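Putative D-lactate dehydrogenase (Chlamydomonas reinhardtii, PDB 4ZGS) probably reduces pyruvate to D-lactate with NADH as an enzyme of the D-isomer specific 2-hydroxyacid dehydrogenase family. Local coordinates at residues A[89-92]-A[93-96]; A[42-45]-A[46-50]; A[345-348]-A[349-353]. All coordinates share one frame; numbering follows the deposited sequence.

Contact 1 of 3, residues A[89-92]-A[93-96]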
loop_
_atom_site.group_PDB
_atom_site.type_symbol
_atom_site.label_atom_id
_atom_site.label_comp_id
_atom_site.label_asym_id
_atom_site.label_seq_id
_atom_site.Cartn_x
_atom_site.Cartn_y
_atom_site.Cartn_z
ATOM N N ARG A 89 -29.352 -12.074 -4.529
ATOM C CA ARG A 89 -30.721 -11.651 -4.200
ATOM C C ARG A 89 -31.726 -12.771 -4.346
ATOM O O ARG A 89 -31.828 -13.365 -5.420
ATOM C CB ARG A 89 -31.230 -10.529 -5.132
ATOM C CG ARG A 89 -30.757 -9.104 -4.982
ATOM C CD ARG A 89 -31.360 -8.184 -6.055
ATOM N NE ARG A 89 -30.660 -6.899 -6.035
ATOM C CZ ARG A 89 -30.851 -5.871 -6.879
ATOM N NH1 ARG A 89 -31.760 -5.910 -7.874
ATOM N NH2 ARG A 89 -30.114 -4.762 -6.722
ATOM N N ALA A 90 -32.440 -13.093 -3.267
ATOM C CA ALA A 90 -33.803 -13.570 -3.426
ATOM C C ALA A 90 -34.688 -12.660 -2.588
ATOM O O ALA A 90 -34.929 -12.936 -1.420
ATOM C CB ALA A 90 -33.952 -15.022 -2.994
ATOM N N ASP A 91 -35.256 -11.638 -3.210
ATOM C CA ASP A 91 -36.290 -10.839 -2.576
ATOM C C ASP A 91 -37.547 -11.386 -3.213
ATOM O O ASP A 91 -37.445 -12.296 -4.028
ATOM C CB ASP A 91 -36.084 -9.331 -2.770
ATOM C CG ASP A 91 -35.986 -8.917 -4.232
ATOM O OD1 ASP A 91 -36.303 -9.728 -5.120
ATOM O OD2 ASP A 91 -35.598 -7.756 -4.492
ATOM N N ALA A 92 -38.711 -10.830 -2.922
ATOM C CA ALA A 92 -39.933 -11.454 -3.406
ATOM C C ALA A 92 -39.982 -11.589 -4.934
ATOM O O ALA A 92 -40.598 -12.517 -5.455
ATOM C CB ALA A 92 -41.135 -10.688 -2.904
ATOM N N SER A 93 -39.311 -10.689 -5.649
ATOM C CA SER A 93 -39.394 -10.676 -7.117
ATOM C C SER A 93 -38.515 -11.726 -7.830
ATOM O O SER A 93 -38.949 -12.296 -8.835
ATOM C CB SER A 93 -39.059 -9.279 -7.660
ATOM O OG SER A 93 -37.712 -8.924 -7.416
ATOM N N VAL A 94 -37.305 -12.001 -7.336
ATOM C CA VAL A 94 -36.451 -12.966 -8.041
ATOM C C VAL A 94 -36.879 -14.409 -7.753
ATOM O O VAL A 94 -36.632 -15.300 -8.573
ATOM C CB VAL A 94 -34.939 -12.822 -7.691
ATOM C CG1 VAL A 94 -34.429 -11.424 -8.005
ATOM C CG2 VAL A 94 -34.681 -13.142 -6.248
ATOM N N ILE A 95 -37.549 -14.637 -6.621
ATOM C CA ILE A 95 -38.068 -15.967 -6.313
ATOM C C ILE A 95 -39.145 -16.272 -7.345
ATOM O O ILE A 95 -39.400 -17.428 -7.682
ATOM C CB ILE A 95 -38.622 -16.096 -4.878
ATOM C CG1 ILE A 95 -37.476 -16.253 -3.869
ATOM C CG2 ILE A 95 -39.462 -17.357 -4.751
ATOM C CD1 ILE A 95 -37.092 -14.996 -3.115
ATOM N N LYS A 96 -39.760 -15.221 -7.875
ATOM C CA LYS A 96 -40.846 -15.423 -8.809
ATOM C C LYS A 96 -40.252 -15.954 -10.097
ATOM O O LYS A 96 -40.792 -16.872 -10.703
ATOM C CB LYS A 96 -41.610 -14.117 -9.066
ATOM C CG LYS A 96 -42.893 -14.295 -9.872
ATOM C CD LYS A 96 -43.690 -12.989 -9.998
ATOM C CE LYS A 96 -44.995 -13.209 -10.761
ATOM N NZ LYS A 96 -45.824 -11.975 -10.880
#
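Asp91 and Ser93 meet at the start of helix 92-101, where the aspartate serves as a side-chain N-cap. From its CB, the chi1 of 56° places CG between the backbone N and the carbonyl carbon, turning the carboxylate over the first turn instead of out from the loop. Asp91 CG itself comes within 3.6 Å of Ser93 OG. At the tip the two oxygens have different roles. Asp91 OD1 takes the hydroxyl proton of Ser93, with Ser93 OG and Asp91 OD1 2.8 Å apart; the hydroxyl arrives on the syn side, 32° out of the carboxylate plane. Asp91 OD1 also accepts weak bonds from two amides, Ser93 N at 3.2 Å and Val94 N at 3.3 Å, so three donors gather on one oxygen. Asp91 OD2 stands 3.8 Å from Ser93 OG. A capping carboxylate next to amides at a helix start would probably be stabilised as the anion. Val94 CG1 lies 3.8 Å from Asp91 OD1, on the apolar flank of the cap. The capped turn follows the loop after strand 81-84 and opens the crossover to the neighbouring parallel strand 105-108, while Ala92 and Ile95 rest on Ala120 of helix 118-124.

Contact 2 of 3, residues A[42-45]-A[46-50]; sequences TTQY and VKDFL
Tyr45 and Phe49 lie side by side, one turn apart on helix 44-57, the helix of the beta-alpha-beta unit that links strands 36-39 and 60-63. Their rings point the same way with planes only 10° apart, but they are slid so far that centroids 5.9 Å apart leave hardly any overlap; this is lateral packing, not a true stack. Val46 behaves differently. Its CG2 sits over one face of the Tyr45 ring, 3.6 Å from the centroid and 15° off the normal, a CH-pi contact. That methyl lies anti to its own carbonyl carbon, beside the backbone N, which turns it toward the tyrosine; Val172 of a second subunit also packs on Tyr45. On the polar side, Gln44 OE1 and Asp48 OD1, both acceptors, stand 3.4 Å apart, with amide and carboxylate planes turned by 41°. The backbone bond from Phe49 N to Tyr45 O, 2.9 Å long, joins the same two residues that carry the rings. Lys47 runs out extended to a salt bridge with Glu65, and on the way it crosses Thr42 at about a right angle, Lys47 CG resting 3.4 Å from Thr42 CG2.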
loop_
_atom_site.group_PDB
_atom_site.type_symbol
_atom_site.label_atom_id
_atom_site.label_comp_id
_atom_site.label_asym_id
_atom_site.label_seq_id
_atom_site.Cartn_x
_atom_site.Cartn_y
_atom_site.Cartn_z
ATOM N N THR A 42 -20.171 -17.054 -8.562
ATOM C CA THR A 42 -19.034 -17.951 -8.520
ATOM C C THR A 42 -17.811 -17.118 -8.780
ATOM O O THR A 42 -17.420 -16.901 -9.930
ATOM C CB THR A 42 -19.127 -19.063 -9.600
ATOM O OG1 THR A 42 -20.362 -19.778 -9.472
ATOM C CG2 THR A 42 -17.974 -20.031 -9.486
ATOM N N THR A 43 -17.125 -16.785 -7.689
ATOM C CA THR A 43 -15.906 -15.994 -7.753
ATOM C C THR A 43 -14.786 -17.005 -7.653
ATOM O O THR A 43 -15.049 -18.206 -7.635
ATOM C CB THR A 43 -15.830 -14.920 -6.636
ATOM O OG1 THR A 43 -16.176 -15.504 -5.378
ATOM C CG2 THR A 43 -16.818 -13.811 -6.899
ATOM N N GLN A 44 -13.546 -16.554 -7.580
ATOM C CA GLN A 44 -12.452 -17.509 -7.637
ATOM C C GLN A 44 -12.481 -18.557 -6.495
ATOM O O GLN A 44 -12.095 -19.697 -6.714
ATOM C CB GLN A 44 -11.109 -16.808 -7.648
ATOM C CG GLN A 44 -10.036 -17.743 -8.160
ATOM C CD GLN A 44 -10.427 -18.361 -9.493
ATOM O OE1 GLN A 44 -10.532 -19.580 -9.614
ATOM N NE2 GLN A 44 -10.656 -17.519 -10.498
ATOM N N TYR A 45 -12.864 -18.152 -5.286
ATOM C CA TYR A 45 -12.764 -19.041 -4.133
ATOM C C TYR A 45 -13.831 -20.147 -4.192
ATOM O O TYR A 45 -13.599 -21.272 -3.736
ATOM C CB TYR A 45 -12.853 -18.245 -2.814
ATOM C CG TYR A 45 -14.257 -17.937 -2.293
ATOM C CD1 TYR A 45 -14.876 -18.781 -1.364
ATOM C CD2 TYR A 45 -14.966 -16.797 -2.726
ATOM C CE1 TYR A 45 -16.153 -18.502 -0.864
ATOM C CE2 TYR A 45 -16.252 -16.509 -2.239
ATOM C CZ TYR A 45 -16.836 -17.367 -1.301
ATOM O OH TYR A 45 -18.096 -17.108 -0.796
ATOM N N VAL A 46 -14.972 -19.803 -4.785
ATOM C CA VAL A 46 -16.070 -20.729 -4.990
ATOM C C VAL A 46 -15.693 -21.757 -6.046
ATOM O O VAL A 46 -16.030 -22.927 -5.925
ATOM C CB VAL A 46 -17.362 -19.997 -5.413
ATOM C CG1 VAL A 46 -18.539 -20.990 -5.472
ATOM C CG2 VAL A 46 -17.655 -18.840 -4.470
ATOM N N LYS A 47 -15.003 -21.313 -7.090
ATOM C CA LYS A 47 -14.484 -22.247 -8.072
ATOM C C LYS A 47 -13.510 -23.177 -7.377
ATOM O O LYS A 47 -13.500 -24.369 -7.614
ATOM C CB LYS A 47 -13.805 -21.544 -9.246
ATOM C CG LYS A 47 -14.725 -20.740 -10.157
ATOM C CD LYS A 47 -13.903 -19.939 -11.172
ATOM C CE LYS A 47 -14.775 -19.157 -12.175
ATOM N NZ LYS A 47 -13.954 -18.630 -13.337
ATOM N N ASP A 48 -12.639 -22.625 -6.561
ATOM C CA ASP A 48 -11.643 -23.453 -5.908
ATOM C C ASP A 48 -12.257 -24.535 -4.980
ATOM O O ASP A 48 -11.887 -25.686 -5.077
ATOM C CB ASP A 48 -10.656 -22.578 -5.134
ATOM C CG ASP A 48 -9.819 -21.656 -6.051
ATOM O OD1 ASP A 48 -9.675 -21.934 -7.267
ATOM O OD2 ASP A 48 -9.275 -20.654 -5.537
ATOM N N PHE A 49 -13.110 -24.139 -4.033
ATOM C CA PHE A 49 -13.598 -25.056 -3.016
ATOM C C PHE A 49 -14.845 -25.846 -3.478
ATOM O O PHE A 49 -15.066 -26.946 -3.017
ATOM C CB PHE A 49 -13.870 -24.318 -1.692
ATOM C CG PHE A 49 -15.317 -23.866 -1.484
ATOM C CD1 PHE A 49 -16.230 -24.666 -0.752
ATOM C CD2 PHE A 49 -15.770 -22.653 -1.997
ATOM C CE1 PHE A 49 -17.568 -24.249 -0.534
ATOM C CE2 PHE A 49 -17.107 -22.229 -1.787
ATOM C CZ PHE A 49 -17.998 -23.029 -1.055
ATOM N N LEU A 50 -15.658 -25.287 -4.372
ATOM C CA LEU A 50 -16.992 -25.845 -4.608
ATOM C C LEU A 50 -17.092 -26.648 -5.921
ATOM O O LEU A 50 -17.546 -27.796 -5.905
ATOM C CB LEU A 50 -18.065 -24.753 -4.585
ATOM C CG LEU A 50 -19.523 -25.233 -4.613
ATOM C CD1 LEU A 50 -19.804 -26.456 -3.622
ATOM C CD2 LEU A 50 -20.482 -24.085 -4.328
#

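Contact 3 of 3, residues A[345-348]-A[349-353]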
loop_
_atom_site.group_PDB
_atom_site.type_symbol
_atom_site.label_atom_id
_atom_site.label_comp_id
_atom_site.label_asym_id
_atom_site.label_seq_id
_atom_site.Cartn_x
_atom_site.Cartn_y
_atom_site.Cartn_z
ATOM N N ASN A 345 -14.933 -26.698 3.302
ATOM C CA ASN A 345 -15.178 -28.126 3.135
ATOM C C ASN A 345 -16.465 -28.555 3.832
ATOM O O ASN A 345 -17.298 -29.168 3.212
ATOM C CB ASN A 345 -13.973 -28.926 3.593
ATOM C CG ASN A 345 -12.816 -28.816 2.616
ATOM O OD1 ASN A 345 -13.022 -28.532 1.432
ATOM N ND2 ASN A 345 -11.596 -29.024 3.102
ATOM N N ASN A 346 -16.654 -28.157 5.078
ATOM C CA ASN A 346 -17.908 -28.382 5.773
ATOM C C ASN A 346 -19.058 -27.857 4.921
ATOM O O ASN A 346 -20.054 -28.552 4.673
ATOM C CB ASN A 346 -17.925 -27.669 7.134
ATOM C CG ASN A 346 -16.926 -28.250 8.136
ATOM O OD1 ASN A 346 -16.763 -27.714 9.236
ATOM N ND2 ASN A 346 -16.247 -29.327 7.757
ATOM N N ILE A 347 -18.896 -26.623 4.449
ATOM C CA ILE A 347 -19.894 -25.953 3.630
ATOM C C ILE A 347 -20.185 -26.712 2.341
ATOM O O ILE A 347 -21.345 -26.916 2.008
ATOM C CB ILE A 347 -19.448 -24.520 3.280
ATOM C CG1 ILE A 347 -19.447 -23.633 4.525
ATOM C CG2 ILE A 347 -20.334 -23.928 2.201
ATOM C CD1 ILE A 347 -18.866 -22.247 4.285
ATOM N N CYS A 348 -19.147 -27.141 1.622
ATOM C CA CYS A 348 -19.353 -27.885 0.366
ATOM C C CYS A 348 -20.060 -29.212 0.629
ATOM O O CYS A 348 -21.088 -29.506 -0.005
ATOM C CB CYS A 348 -18.035 -28.150 -0.376
ATOM S SG CYS A 348 -18.106 -29.157 -1.842
ATOM N N THR A 349 -19.516 -30.007 1.549
ATOM C CA THR A 349 -20.054 -31.340 1.770
ATOM C C THR A 349 -21.466 -31.285 2.372
ATOM O O THR A 349 -22.325 -32.053 1.975
ATOM C CB THR A 349 -19.161 -32.148 2.671
ATOM O OG1 THR A 349 -19.383 -31.747 4.012
ATOM C CG2 THR A 349 -17.736 -31.934 2.310
ATOM N N THR A 350 -21.733 -30.318 3.248
ATOM C CA THR A 350 -23.073 -30.162 3.792
ATOM C C THR A 350 -24.094 -29.741 2.749
ATOM O O THR A 350 -25.243 -30.202 2.790
ATOM C CB THR A 350 -23.117 -29.117 4.924
ATOM O OG1 THR A 350 -22.463 -29.634 6.094
ATOM C CG2 THR A 350 -24.572 -28.786 5.289
ATOM N N THR A 351 -23.655 -28.904 1.807
ATOM C CA THR A 351 -24.484 -28.372 0.726
ATOM C C THR A 351 -24.803 -29.458 -0.278
ATOM O O THR A 351 -25.899 -29.487 -0.835
ATOM C CB THR A 351 -23.770 -27.201 -0.001
ATOM O OG1 THR A 351 -23.687 -26.078 0.879
ATOM C CG2 THR A 351 -24.500 -26.757 -1.287
ATOM N N ILE A 352 -23.835 -30.341 -0.527
ATOM C CA ILE A 352 -24.003 -31.409 -1.513
ATOM C C ILE A 352 -24.939 -32.465 -0.894
ATOM O O ILE A 352 -25.874 -32.941 -1.549
ATOM C CB ILE A 352 -22.640 -32.018 -1.919
ATOM C CG1 ILE A 352 -21.797 -31.024 -2.712
ATOM C CG2 ILE A 352 -22.811 -33.278 -2.714
ATOM C CD1 ILE A 352 -20.410 -31.528 -3.086
ATOM N N GLN A 353 -24.725 -32.754 0.390
ATOM C CA GLN A 353 -25.579 -33.647 1.179
ATOM C C GLN A 353 -26.990 -33.043 1.317
ATOM O O GLN A 353 -27.980 -33.759 1.279
ATOM C CB GLN A 353 -24.949 -33.901 2.555
ATOM C CG GLN A 353 -25.727 -34.833 3.489
ATOM C CD GLN A 353 -25.723 -36.317 3.084
ATOM O OE1 GLN A 353 -24.666 -36.944 2.941
ATOM N NE2 GLN A 353 -26.917 -36.884 2.923
#
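Cys348 and Ile352, with three consecutive threonines between them, occupy the middle of helix 341-359, the long helix that follows the last strand of the nucleotide-binding sheet and packs against helix 44-57. The segment illustrates how helical threonines turn their hydroxyls back on the carbonyl four residues earlier. Thr351 does so most clearly. Its chi1 of -69° sets OG1 beside the backbone N and anti to the carbonyl carbon, and Thr351 OG1 donates to Ile347 O over 2.7 Å. The main-chain bond from Thr351 N to Ile347 O is 3.1 Å long, and the two donors come from opposite faces of the carbonyl plane, OG1 tilted 29° from it. Ile347 O is therefore gripped twice, and a hydroxyl in a buried position is satisfied within its own helix. Thr350 repeats the scheme less tightly: Thr350 OG1 makes a weak bond of 3.0 Å to Asn346 O, which also receives Thr350 N. Thr349 is turned otherwise, its chi1 of 79° lodging OG1 between the backbone N and the carbonyl carbon, where its proton has both Asn345 O and Asn346 O within weak range. The backbone hydrogen bond from Thr349 N to Asn345 O, 2.9 Å, is by contrast almost straight.

Asn346 directs its OD1 to a hydrogen bond with Ser135. On the flank facing helix 44-57, Cys348 and Ile352 both rest on Pro53. There Cys348 SG reaches along the helix to the terminal methyl of Ile352. Ile352 CG1 lies 3.2 Å from Cys348 O, and beyond it Ile352 CD1 touches Cys348 SG at 3.5 Å.

From the N terminus, contact 2 comes first, at the start of the helix after strand 36-39; contact 1 follows strand 81-84 and caps the next helix along the chain, 92-101; contact 3 comes last, after the six-stranded sheet. Contact 1 joins a loop to the first turn of its helix, while contacts 2 and 3 span successive helical turns, so the three stand in series and neither nest nor cross. Contacts 1 and 2 belong to crossovers of the same five-stranded parallel sheet, yet their nearest atoms stay about 11 Å apart. Contact 3 returns the chain to that domain: Leu50 CD1 meets Cys348 SG at 3.7 Å, and Phe49 CE1 packs on Ile347 and Cys348, joining helices 44-57 and 341-359.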